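Local structure of DNA repair protein RAD2 (Saccharomyces cerevisiae, 4Q0W) at residues K24-D29 and K202-M207; I34-K39 and F58-K63; L158-I163 and R340-T345. The protein acts through this catalytic core as a single-stranded DNA endonuclease, essential for the incision step in excision repair of DNA damaged by UV light, bulky adducts or cross-linking agents. All blocks are in the same frame, centred on the assembly; numbering follows the deposited sequence. Where two conformers were deposited one is given.

Interaction 1. Residues K24-D29 and K202-M207; sequences KRMAVD and KIYKNM. With nucleotides of chain C.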
loop_
_atom_site.group_PDB
_atom_site.type_symbol
_atom_site.label_atom_id
_atom_site.label_comp_id
_atom_site.label_asym_id
_atom_site.label_seq_id
_atom_site.Cartn_x
_atom_site.Cartn_y
_atom_site.Cartn_z
ATOM N N LYS A 24 21.531 23.422 26.855
ATOM C CA LYS A 24 21.342 23.719 25.438
ATOM C C LYS A 24 20.276 24.795 25.250
ATOM O O LYS A 24 19.216 24.739 25.878
ATOM C CB LYS A 24 20.936 22.461 24.664
ATOM C CG LYS A 24 22.055 21.849 23.827
ATOM C CD LYS A 24 23.317 21.650 24.645
ATOM C CE LYS A 24 24.469 21.162 23.770
ATOM N NZ LYS A 24 24.127 19.912 23.036
ATOM N N ARG A 25 20.566 25.778 24.397
ATOM C CA ARG A 25 19.552 26.741 23.972
ATOM C C ARG A 25 18.814 26.068 22.820
ATOM O O ARG A 25 19.449 25.619 21.858
ATOM C CB ARG A 25 20.192 28.044 23.482
ATOM C CG ARG A 25 20.989 28.816 24.546
ATOM C CD ARG A 25 21.890 29.859 23.891
ATOM N NE ARG A 25 22.759 29.213 22.903
ATOM C CZ ARG A 25 23.356 29.839 21.892
ATOM N NH1 ARG A 25 23.201 31.144 21.718
ATOM N NH2 ARG A 25 24.104 29.151 21.046
ATOM N N MET A 26 17.489 25.977 22.910
ATOM C CA MET A 26 16.714 25.241 21.912
ATOM C C MET A 26 15.553 26.073 21.388
ATOM O O MET A 26 14.715 26.540 22.168
ATOM C CB MET A 26 16.163 23.944 22.516
ATOM C CG MET A 26 17.198 22.897 22.854
ATOM S SD MET A 26 17.819 22.042 21.392
ATOM C CE MET A 26 18.026 20.404 22.102
ATOM N N ALA A 27 15.495 26.277 20.075
ATOM C CA ALA A 27 14.316 26.914 19.495
ATOM C C ALA A 27 13.176 25.904 19.554
ATOM O O ALA A 27 13.302 24.784 19.038
ATOM C CB ALA A 27 14.575 27.329 18.056
ATOM N N VAL A 28 12.073 26.268 20.198
ATOM C CA VAL A 28 10.941 25.344 20.247
ATOM C C VAL A 28 9.894 25.781 19.242
ATOM O O VAL A 28 9.366 26.898 19.328
ATOM C CB VAL A 28 10.333 25.248 21.663
ATOM C CG1 VAL A 28 9.167 24.261 21.686
ATOM C CG2 VAL A 28 11.414 24.829 22.661
ATOM N N ASP A 29 9.619 24.914 18.273
ATOM C CA ASP A 29 8.597 25.196 17.264
ATOM C C ASP A 29 7.249 24.819 17.863
ATOM O O ASP A 29 6.876 23.647 17.891
ATOM C CB ASP A 29 8.889 24.419 15.961
ATOM C CG ASP A 29 7.709 24.419 14.985
ATOM O OD1 ASP A 29 6.764 25.222 15.157
ATOM O OD2 ASP A 29 7.727 23.605 14.031
ATOM N N LYS A 202 20.132 21.181 12.958
ATOM C CA LYS A 202 20.308 20.341 14.160
ATOM C C LYS A 202 18.967 20.125 14.849
ATOM O O LYS A 202 18.575 20.889 15.749
ATOM C CB LYS A 202 21.319 20.966 15.142
ATOM C CG LYS A 202 22.762 21.004 14.619
ATOM C CD LYS A 202 23.686 21.747 15.568
ATOM N N ILE A 203 18.279 19.073 14.426
ATOM C CA ILE A 203 16.853 18.925 14.678
ATOM C C ILE A 203 16.619 17.855 15.730
ATOM O O ILE A 203 17.187 16.765 15.633
ATOM C CB ILE A 203 16.124 18.496 13.378
ATOM C CG1 ILE A 203 16.399 19.493 12.243
ATOM C CG2 ILE A 203 14.630 18.310 13.629
ATOM C CD1 ILE A 203 16.270 20.946 12.618
ATOM N N TYR A 204 15.783 18.153 16.727
ATOM C CA TYR A 204 15.416 17.150 17.719
ATOM C C TYR A 204 13.946 16.770 17.593
ATOM O O TYR A 204 13.049 17.561 17.916
ATOM C CB TYR A 204 15.755 17.629 19.135
ATOM C CG TYR A 204 17.239 17.885 19.347
ATOM C CD1 TYR A 204 17.837 19.041 18.864
ATOM C CD2 TYR A 204 18.039 16.968 20.030
ATOM C CE1 TYR A 204 19.189 19.282 19.051
ATOM C CE2 TYR A 204 19.395 17.200 20.222
ATOM C CZ TYR A 204 19.959 18.357 19.733
ATOM O OH TYR A 204 21.295 18.605 19.918
ATOM N N LYS A 205 13.716 15.545 17.132
ATOM C CA LYS A 205 12.385 15.051 16.799
ATOM C C LYS A 205 11.879 14.092 17.890
ATOM O O LYS A 205 12.682 13.381 18.519
ATOM C CB LYS A 205 12.433 14.322 15.433
ATOM C CG LYS A 205 11.129 13.632 15.058
ATOM C CD LYS A 205 11.144 12.941 13.699
ATOM C CE LYS A 205 9.895 12.075 13.564
ATOM N NZ LYS A 205 9.742 11.457 12.208
ATOM N N ASN A 206 10.563 14.076 18.113
ATOM C CA ASN A 206 9.926 13.207 19.119
ATOM C C ASN A 206 10.321 13.576 20.543
ATOM O O ASN A 206 10.358 12.720 21.426
ATOM C CB ASN A 206 10.221 11.716 18.856
ATOM C CG ASN A 206 9.601 11.216 17.570
ATOM O OD1 ASN A 206 8.821 11.920 16.927
ATOM N ND2 ASN A 206 9.935 9.992 17.193
ATOM N N MET A 207 10.624 14.853 20.751
ATOM C CA MET A 207 11.001 15.369 22.063
ATOM C C MET A 207 9.921 15.108 23.126
ATOM O O MET A 207 10.233 14.880 24.288
ATOM C CB MET A 207 11.270 16.872 21.961
ATOM C CG MET A 207 11.670 17.545 23.265
ATOM S SD MET A 207 13.380 17.179 23.721
ATOM C CE MET A 207 13.329 17.635 25.450
ATOM P P DT C 6 7.088 9.685 11.116
ATOM O OP1 DT C 6 8.303 9.377 11.914
ATOM O OP2 DT C 6 7.153 9.772 9.633
ATOM O "O5'" DT C 6 5.926 8.629 11.469
ATOM C "C5'" DT C 6 5.482 8.420 12.811
ATOM C "C4'" DT C 6 4.307 7.453 12.848
ATOM O "O4'" DT C 6 3.113 8.044 12.263
ATOM C "C3'" DT C 6 4.513 6.115 12.134
ATOM O "O3'" DT C 6 4.326 5.110 13.137
ATOM C "C2'" DT C 6 3.462 6.091 11.011
ATOM C "C1'" DT C 6 2.399 7.047 11.551
ATOM N N1 DT C 6 1.534 7.783 10.563
ATOM C C2 DT C 6 0.164 7.710 10.717
ATOM O O2 DT C 6 -0.379 7.056 11.590
ATOM N N3 DT C 6 -0.565 8.425 9.805
ATOM C C4 DT C 6 -0.069 9.198 8.767
ATOM O O4 DT C 6 -0.824 9.800 7.999
ATOM C C5 DT C 6 1.381 9.244 8.663
ATOM C C7 DT C 6 2.032 10.055 7.572
ATOM C C6 DT C 6 2.108 8.547 9.557
#
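M26 lays its terminal methyl over one face of the Y204 ring. CE stands 3.4 Å above the ring plane, over its centre, with CE1 of Y204 at 3.5 Å. The line from CE to the centroid is tilted only 13° from the ring normal. This is a CH-pi contact. The sulfur stands obliquely above the same ring. SD lies 4.4 Å from the Y204 ring centroid, 36° off the normal, so the pair is also a Met-aromatic contact. The M26 chain is bent at chi2 (-76°) and again at chi3, and these bends fold the methyl onto the ring. The two side chains cross at about a right angle. Both residues are buried.

No hydrogen bond links the two segments. Their closest CA atoms, those of M26 and Y204, are 9.2 Å apart, and side chains alone close the gap. The next residue, K205, sends its side chain to the DNA. The chain is fully extended and carries NZ to a phosphate of DT6 in chain C, where NZ donates to OP1 at 2.5 Å. W6 adds a cation-pi contact to the same lysine. On the other strand D29, a magnesium ligand by similarity, bonds through its carboxylate to S31 and T190.

The contact lies on the central mixed beta-sheet and joins the N-domain to the I-domain. Strand 187-189 runs between strands 25-29 and 202-205, so M26 and Y204 reach each other across an intervening strand. Strand 70-75 flanks 25-29 on its other side, and strand 213-218 flanks 202-205, where F216 meets the Y204 ring. A27 and D29 touch helix 172-181.

Interaction 2. Residues I34-K39 and F58-K63; sequences IYQFLK and FRRICK. With nucleotides of chain C; nucleotides of chain D.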
loop_
_atom_site.group_PDB
_atom_site.type_symbol
_atom_site.label_atom_id
_atom_site.label_comp_id
_atom_site.label_asym_id
_atom_site.label_seq_id
_atom_site.Cartn_x
_atom_site.Cartn_y
_atom_site.Cartn_z
ATOM N N ILE A 34 -1.154 24.096 20.126
ATOM C CA ILE A 34 -2.504 24.374 20.634
ATOM C C ILE A 34 -3.529 23.489 19.933
ATOM O O ILE A 34 -4.284 22.765 20.593
ATOM C CB ILE A 34 -2.900 25.850 20.501
ATOM C CG1 ILE A 34 -2.030 26.727 21.400
ATOM C CG2 ILE A 34 -4.365 26.052 20.895
ATOM C CD1 ILE A 34 -2.254 28.218 21.177
ATOM N N TYR A 35 -3.529 23.525 18.601
ATOM C CA TYR A 35 -4.480 22.746 17.818
ATOM C C TYR A 35 -4.345 21.272 18.138
ATOM O O TYR A 35 -5.338 20.546 18.215
ATOM C CB TYR A 35 -4.284 22.976 16.312
ATOM C CG TYR A 35 -5.436 22.433 15.497
ATOM C CD1 TYR A 35 -6.686 23.046 15.536
ATOM C CD2 TYR A 35 -5.286 21.296 14.703
ATOM C CE1 TYR A 35 -7.758 22.548 14.801
ATOM C CE2 TYR A 35 -6.351 20.790 13.963
ATOM C CZ TYR A 35 -7.584 21.420 14.018
ATOM O OH TYR A 35 -8.644 20.925 13.293
ATOM N N GLN A 36 -3.104 20.845 18.342
ATOM C CA GLN A 36 -2.796 19.461 18.658
ATOM C C GLN A 36 -3.388 19.029 20.004
ATOM O O GLN A 36 -3.958 17.943 20.121
ATOM C CB GLN A 36 -1.277 19.284 18.655
ATOM C CG GLN A 36 -0.784 17.858 18.737
ATOM C CD GLN A 36 0.701 17.753 18.422
ATOM O OE1 GLN A 36 1.519 17.501 19.308
ATOM N NE2 GLN A 36 1.055 17.947 17.153
ATOM N N PHE A 37 -3.249 19.878 21.018
ATOM C CA PHE A 37 -3.795 19.579 22.338
ATOM C C PHE A 37 -5.323 19.573 22.312
ATOM O O PHE A 37 -5.961 18.774 22.999
ATOM C CB PHE A 37 -3.282 20.592 23.362
ATOM C CG PHE A 37 -1.815 20.442 23.679
ATOM C CD1 PHE A 37 -1.287 19.204 24.002
ATOM C CD2 PHE A 37 -0.966 21.540 23.645
ATOM C CE1 PHE A 37 0.063 19.063 24.286
ATOM C CE2 PHE A 37 0.386 21.408 23.927
ATOM C CZ PHE A 37 0.899 20.169 24.245
ATOM N N LEU A 38 -5.898 20.475 21.521
ATOM C CA LEU A 38 -7.341 20.509 21.284
ATOM C C LEU A 38 -7.861 19.174 20.764
ATOM O O LEU A 38 -8.878 18.669 21.241
ATOM C CB LEU A 38 -7.688 21.597 20.271
ATOM C CG LEU A 38 -8.144 22.952 20.793
ATOM C CD1 LEU A 38 -7.208 23.461 21.878
ATOM C CD2 LEU A 38 -8.227 23.941 19.645
ATOM N N LYS A 39 -7.158 18.608 19.787
ATOM C CA LYS A 39 -7.593 17.376 19.138
ATOM C C LYS A 39 -7.188 16.118 19.901
ATOM O O LYS A 39 -7.870 15.095 19.826
ATOM C CB LYS A 39 -7.059 17.313 17.700
ATOM C CG LYS A 39 -8.142 17.422 16.627
ATOM C CD LYS A 39 -8.843 18.778 16.666
ATOM C CE LYS A 39 -10.131 18.757 15.848
ATOM N NZ LYS A 39 -10.463 20.104 15.297
ATOM N N PHE A 58 2.029 23.577 29.776
ATOM C CA PHE A 58 2.663 23.506 31.097
ATOM C C PHE A 58 3.529 22.244 31.254
ATOM O O PHE A 58 4.672 22.313 31.712
ATOM C CB PHE A 58 1.615 23.590 32.224
ATOM C CG PHE A 58 2.210 23.612 33.618
ATOM C CD1 PHE A 58 2.473 22.429 34.301
ATOM C CD2 PHE A 58 2.489 24.821 34.252
ATOM C CE1 PHE A 58 3.023 22.452 35.594
ATOM C CE2 PHE A 58 3.038 24.850 35.537
ATOM C CZ PHE A 58 3.304 23.663 36.200
ATOM N N ARG A 59 2.971 21.100 30.880
ATOM C CA ARG A 59 3.667 19.825 30.977
ATOM C C ARG A 59 4.940 19.765 30.115
ATOM O O ARG A 59 5.973 19.218 30.537
ATOM C CB ARG A 59 2.710 18.701 30.565
ATOM C CG ARG A 59 3.320 17.303 30.599
ATOM C CD ARG A 59 2.281 16.246 30.228
ATOM N N ARG A 60 4.867 20.312 28.905
ATOM C CA ARG A 60 6.034 20.305 28.024
ATOM C C ARG A 60 7.113 21.269 28.511
ATOM O O ARG A 60 8.302 20.958 28.453
ATOM C CB ARG A 60 5.626 20.607 26.574
ATOM C CG ARG A 60 4.795 19.493 25.963
ATOM C CD ARG A 60 4.630 19.667 24.460
ATOM N NE ARG A 60 3.947 18.530 23.859
ATOM C CZ ARG A 60 3.689 18.425 22.560
ATOM N NH1 ARG A 60 4.066 19.386 21.730
ATOM N NH2 ARG A 60 3.054 17.360 22.090
ATOM N N ILE A 61 6.696 22.435 28.997
ATOM C CA ILE A 61 7.639 23.417 29.535
ATOM C C ILE A 61 8.407 22.809 30.713
ATOM O O ILE A 61 9.624 22.979 30.840
ATOM C CB ILE A 61 6.904 24.690 30.002
ATOM C CG1 ILE A 61 6.450 25.520 28.798
ATOM C CG2 ILE A 61 7.786 25.539 30.924
ATOM C CD1 ILE A 61 5.427 26.615 29.161
ATOM N N CYS A 62 7.690 22.090 31.570
ATOM C CA CYS A 62 8.310 21.484 32.738
ATOM C C CYS A 62 9.330 20.418 32.321
ATOM O O CYS A 62 10.384 20.303 32.933
ATOM C CB CYS A 62 7.240 20.902 33.665
ATOM S SG CYS A 62 6.274 22.193 34.529
ATOM N N LYS A 63 9.019 19.654 31.276
ATOM C CA LYS A 63 9.943 18.627 30.797
ATOM C C LYS A 63 11.247 19.276 30.332
ATOM O O LYS A 63 12.330 18.853 30.734
ATOM C CB LYS A 63 9.307 17.785 29.683
ATOM C CG LYS A 63 10.203 16.631 29.189
ATOM C CD LYS A 63 9.441 15.669 28.277
ATOM C CE LYS A 63 10.359 14.593 27.696
ATOM N NZ LYS A 63 9.635 13.639 26.805
ATOM P P DT C 3 -4.919 21.422 9.615
ATOM O "O5'" DT C 3 -4.356 21.260 11.109
ATOM C "C5'" DT C 3 -3.328 22.124 11.595
ATOM C "C4'" DT C 3 -2.147 21.319 12.103
ATOM O "O4'" DT C 3 -2.532 20.519 13.238
ATOM C "C3'" DT C 3 -1.614 20.328 11.082
ATOM O "O3'" DT C 3 -0.475 20.900 10.463
ATOM C "C2'" DT C 3 -1.251 19.071 11.868
ATOM C "C1'" DT C 3 -1.742 19.347 13.280
ATOM N N1 DT C 3 -2.608 18.275 13.831
ATOM C C2 DT C 3 -2.091 17.392 14.754
ATOM O O2 DT C 3 -0.937 17.431 15.140
ATOM N N3 DT C 3 -2.986 16.462 15.216
ATOM C C4 DT C 3 -4.312 16.336 14.835
ATOM O O4 DT C 3 -5.043 15.461 15.296
ATOM C C5 DT C 3 -4.776 17.295 13.858
ATOM C C7 DT C 3 -6.195 17.258 13.376
ATOM C C6 DT C 3 -3.915 18.210 13.407
ATOM P P DA D 16 1.314 6.908 20.631
ATOM O OP1 DA D 16 2.556 6.153 20.320
ATOM O OP2 DA D 16 0.364 6.384 21.643
ATOM O "O5'" DA D 16 1.686 8.405 21.058
ATOM C "C5'" DA D 16 2.617 9.161 20.295
ATOM C "C4'" DA D 16 2.314 10.638 20.442
ATOM O "O4'" DA D 16 1.034 10.937 19.830
ATOM C "C3'" DA D 16 2.176 11.129 21.885
ATOM O "O3'" DA D 16 3.371 11.813 22.286
ATOM C "C2'" DA D 16 0.940 12.046 21.873
ATOM C "C1'" DA D 16 0.640 12.175 20.379
ATOM N N9 DA D 16 -0.749 12.449 20.011
ATOM C C8 DA D 16 -1.892 11.933 20.561
ATOM N N7 DA D 16 -2.996 12.376 20.001
ATOM C C5 DA D 16 -2.550 13.240 19.009
ATOM C C6 DA D 16 -3.226 14.039 18.057
ATOM N N6 DA D 16 -4.559 14.086 17.944
ATOM N N1 DA D 16 -2.474 14.785 17.213
ATOM C C2 DA D 16 -1.137 14.732 17.322
ATOM N N3 DA D 16 -0.394 14.024 18.179
ATOM C C4 DA D 16 -1.166 13.296 19.005
HETATM O O HOH W 1 3.918 18.191 19.180
#
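Helices 33-40 and 52-66 keep their backbones well apart here, with the nearest CA atoms, those of F37 and R60, at 11.4 Å. R60 spans the gap. Its chain is extended from CG to NE and brings the guanidinium to Q36 and F37. NH2 of R60 donates to OE1 of Q36 over 3.2 Å, with an N-H...O angle of 153°. The donor lies nearly along the C=O axis of the amide, while the oxygen is tilted somewhat from the guanidinium plane. A water makes a second link: it donates to OE1 of Q36 and accepts from NH1 of R60 at 2.8 Å. Two donors therefore grip the amide oxygen.

This hold probably sets the flip of the amide, with its nitrogen facing the DNA. R60 thus appears to position the glutamine from the second shell. NE2 of Q36 donates to O2 of DT3 in chain C at 2.9 Å. The aliphatic part of the same side chain lies against the partner base, with CG of Q36 3.4 Å from C2 of DA16 in chain D. F37 meets R60 from the opposite direction. Its CZ sits 3.5 Å above the guanidinium plane, toward the rim of the group. The ring and guanidinium planes are 68° apart, so the ring comes edge first onto the guanidinium face. W33 adds a cation-pi contact to R60. On the DNA side, CD2 of Y35 is 3.2 Å from O4' of DT3 in chain C. NZ of K39 donates to OH of Y35 at 2.8 Å, tying the tyrosine to the next helical turn.

DT3 and DA16 are placed as in a Watson-Crick pair, and Q36 approaches from the minor-groove edge. The arrangement is a DNA-binding site of the XPG/RAD2 N-domain.

Interaction 3. Residues L158-I163 and R340-T345; sequences LSRFGI and RSFMKT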
loop_
_atom_site.group_PDB
_atom_site.type_symbol
_atom_site.label_atom_id
_atom_site.label_comp_id
_atom_site.label_asym_id
_atom_site.label_seq_id
_atom_site.Cartn_x
_atom_site.Cartn_y
_atom_site.Cartn_z
ATOM N N LEU A 158 4.228 31.332 29.380
ATOM C CA LEU A 158 5.645 31.379 29.022
ATOM C C LEU A 158 6.385 32.501 29.755
ATOM O O LEU A 158 7.474 32.289 30.296
ATOM C CB LEU A 158 5.812 31.529 27.510
ATOM C CG LEU A 158 5.628 30.232 26.721
ATOM C CD1 LEU A 158 5.513 30.511 25.215
ATOM C CD2 LEU A 158 6.793 29.268 27.019
ATOM N N SER A 159 5.794 33.689 29.801
ATOM C CA SER A 159 6.503 34.809 30.414
ATOM C C SER A 159 6.578 34.692 31.944
ATOM O O SER A 159 7.577 35.087 32.546
ATOM C CB SER A 159 5.924 36.151 29.966
ATOM O OG SER A 159 4.634 36.353 30.503
ATOM N N ARG A 160 5.553 34.115 32.568
ATOM C CA ARG A 160 5.613 33.847 34.011
ATOM C C ARG A 160 6.655 32.770 34.350
ATOM O O ARG A 160 7.132 32.699 35.492
ATOM C CB ARG A 160 4.229 33.469 34.552
ATOM C CG ARG A 160 3.186 34.583 34.350
ATOM C CD ARG A 160 1.832 34.251 34.994
ATOM N NE ARG A 160 0.850 35.307 34.730
ATOM C CZ ARG A 160 -0.191 35.602 35.507
ATOM N NH1 ARG A 160 -0.411 34.936 36.639
ATOM N NH2 ARG A 160 -1.008 36.580 35.155
ATOM N N PHE A 161 7.006 31.942 33.358
ATOM C CA PHE A 161 8.101 30.980 33.499
ATOM C C PHE A 161 9.438 31.664 33.224
ATOM O O PHE A 161 10.498 31.073 33.432
ATOM C CB PHE A 161 7.949 29.825 32.510
ATOM C CG PHE A 161 7.286 28.601 33.079
ATOM C CD1 PHE A 161 7.957 27.784 33.983
ATOM C CD2 PHE A 161 6.002 28.242 32.680
ATOM C CE1 PHE A 161 7.349 26.650 34.495
ATOM C CE2 PHE A 161 5.387 27.102 33.182
ATOM C CZ PHE A 161 6.063 26.301 34.086
ATOM N N GLY A 162 9.389 32.905 32.748
ATOM C CA GLY A 162 10.601 33.594 32.341
ATOM C C GLY A 162 11.204 33.060 31.043
ATOM O O GLY A 162 12.403 33.236 30.791
ATOM N N ILE A 163 10.373 32.428 30.213
ATOM C CA ILE A 163 10.835 31.854 28.943
ATOM C C ILE A 163 10.561 32.793 27.773
ATOM O O ILE A 163 9.419 33.174 27.523
ATOM C CB ILE A 163 10.200 30.476 28.683
ATOM C CG1 ILE A 163 10.648 29.475 29.754
ATOM C CG2 ILE A 163 10.557 29.940 27.289
ATOM C CD1 ILE A 163 9.810 28.224 29.770
ATOM N N ARG A 340 1.597 30.169 40.287
ATOM C CA ARG A 340 0.565 29.666 41.203
ATOM C C ARG A 340 -0.805 30.255 40.877
ATOM O O ARG A 340 -1.785 29.532 40.699
ATOM C CB ARG A 340 0.886 30.064 42.642
ATOM C CG ARG A 340 1.895 29.196 43.376
ATOM C CD ARG A 340 2.363 29.975 44.610
ATOM N NE ARG A 340 3.085 29.158 45.581
ATOM C CZ ARG A 340 3.550 29.628 46.732
ATOM N NH1 ARG A 340 3.364 30.901 47.046
ATOM N NH2 ARG A 340 4.200 28.831 47.564
ATOM N N SER A 341 -0.874 31.576 40.821
ATOM C CA SER A 341 -2.155 32.213 40.550
ATOM C C SER A 341 -2.659 31.917 39.124
ATOM O O SER A 341 -3.868 31.765 38.903
ATOM C CB SER A 341 -2.078 33.720 40.827
ATOM O OG SER A 341 -0.979 34.319 40.163
ATOM N N PHE A 342 -1.738 31.807 38.168
ATOM C CA PHE A 342 -2.123 31.498 36.785
ATOM C C PHE A 342 -2.797 30.146 36.677
ATOM O O PHE A 342 -3.883 30.036 36.103
ATOM C CB PHE A 342 -0.916 31.531 35.848
ATOM C CG PHE A 342 -1.276 31.328 34.393
ATOM C CD1 PHE A 342 -1.635 32.411 33.604
ATOM C CD2 PHE A 342 -1.267 30.053 33.821
ATOM C CE1 PHE A 342 -1.968 32.240 32.254
ATOM C CE2 PHE A 342 -1.605 29.866 32.468
ATOM C CZ PHE A 342 -1.955 30.965 31.689
ATOM N N MET A 343 -2.136 29.113 37.198
ATOM C CA MET A 343 -2.680 27.757 37.172
ATOM C C MET A 343 -3.960 27.627 38.010
ATOM O O MET A 343 -4.860 26.836 37.686
ATOM C CB MET A 343 -1.631 26.744 37.650
ATOM C CG MET A 343 -0.384 26.667 36.761
ATOM S SD MET A 343 -0.766 26.269 35.037
ATOM C CE MET A 343 -0.882 24.470 35.117
ATOM N N LYS A 344 -4.037 28.403 39.086
ATOM C CA LYS A 344 -5.236 28.425 39.926
ATOM C C LYS A 344 -6.400 28.916 39.091
ATOM O O LYS A 344 -7.426 28.248 38.964
ATOM C CB LYS A 344 -5.029 29.391 41.094
ATOM C CG LYS A 344 -6.250 29.565 41.969
ATOM C CD LYS A 344 -6.416 28.380 42.892
ATOM C CE LYS A 344 -7.516 28.647 43.918
ATOM N NZ LYS A 344 -7.750 27.448 44.770
ATOM N N THR A 345 -6.205 30.088 38.500
ATOM C CA THR A 345 -7.221 30.736 37.694
ATOM C C THR A 345 -7.637 29.900 36.482
ATOM O O THR A 345 -8.831 29.759 36.207
ATOM C CB THR A 345 -6.720 32.103 37.214
ATOM O OG1 THR A 345 -6.560 32.979 38.339
ATOM C CG2 THR A 345 -7.692 32.716 36.227
#
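R160 leaves helix 148-160 with CG anti to its carbonyl carbon (chi1 -60°), and the chain then runs extended through CB, CG and CD to NE. CD is the first atom to reach the other helix, 4.0 Å from CB of F342. NE and CZ follow, and each lies 4.0 Å from CD1 of F342. NE also forms a salt bridge with E156, one turn back in its own helix. At the tip, NH1 of R160 comes to 3.5 Å from CB of F342. S341 OG lies near the guanidinium plane, 3.6 Å from the same nitrogen. NH1 donates instead to the backbone oxygen of M338, which S341 OG also bonds.

F342 lies against one face of the guanidinium, with CD1 3.9 Å above the plane and shifted toward the rim. The planes are 60° apart, so the two groups do not stack in parallel. The phenyl probably screens one side of the charge, and E156 would partly offset it.

A Schellman motif follows at residues 158-163. I163 N bonds to L158 O at 2.9 Å and G162 N to S159 O, with G162 at positive phi. The contact thus packs a Schellman-capped helix end of the I-domain against helix 336-347, near the C-terminal end of the chain.

Interaction 1 links two strands of the central sheet, one from the N-domain and one from the I-domain. Both segments of interaction 2 lie between 24-29 and 202-207, and strand 25-29 leads into helix 33-40. The two contacts touch where K63 NZ probably bonds M207 O. Interaction 2 precedes interaction 3, while the segments of 1 and 3 alternate. Centres are about 15 Å (1 and 2), 14 Å (2 and 3) and 23 Å (1 and 3) apart. Helix 52-66 links interactions 2 and 3: F58 packs on M343 and F161, and I61 on F161 and I163. Interaction 2 meets the DNA directly, and K205 beside the contact of interaction 1 reaches it too. Interaction 3 packs helix 336-347 on helix 148-160, its nearest atom about 18 Å from the DNA.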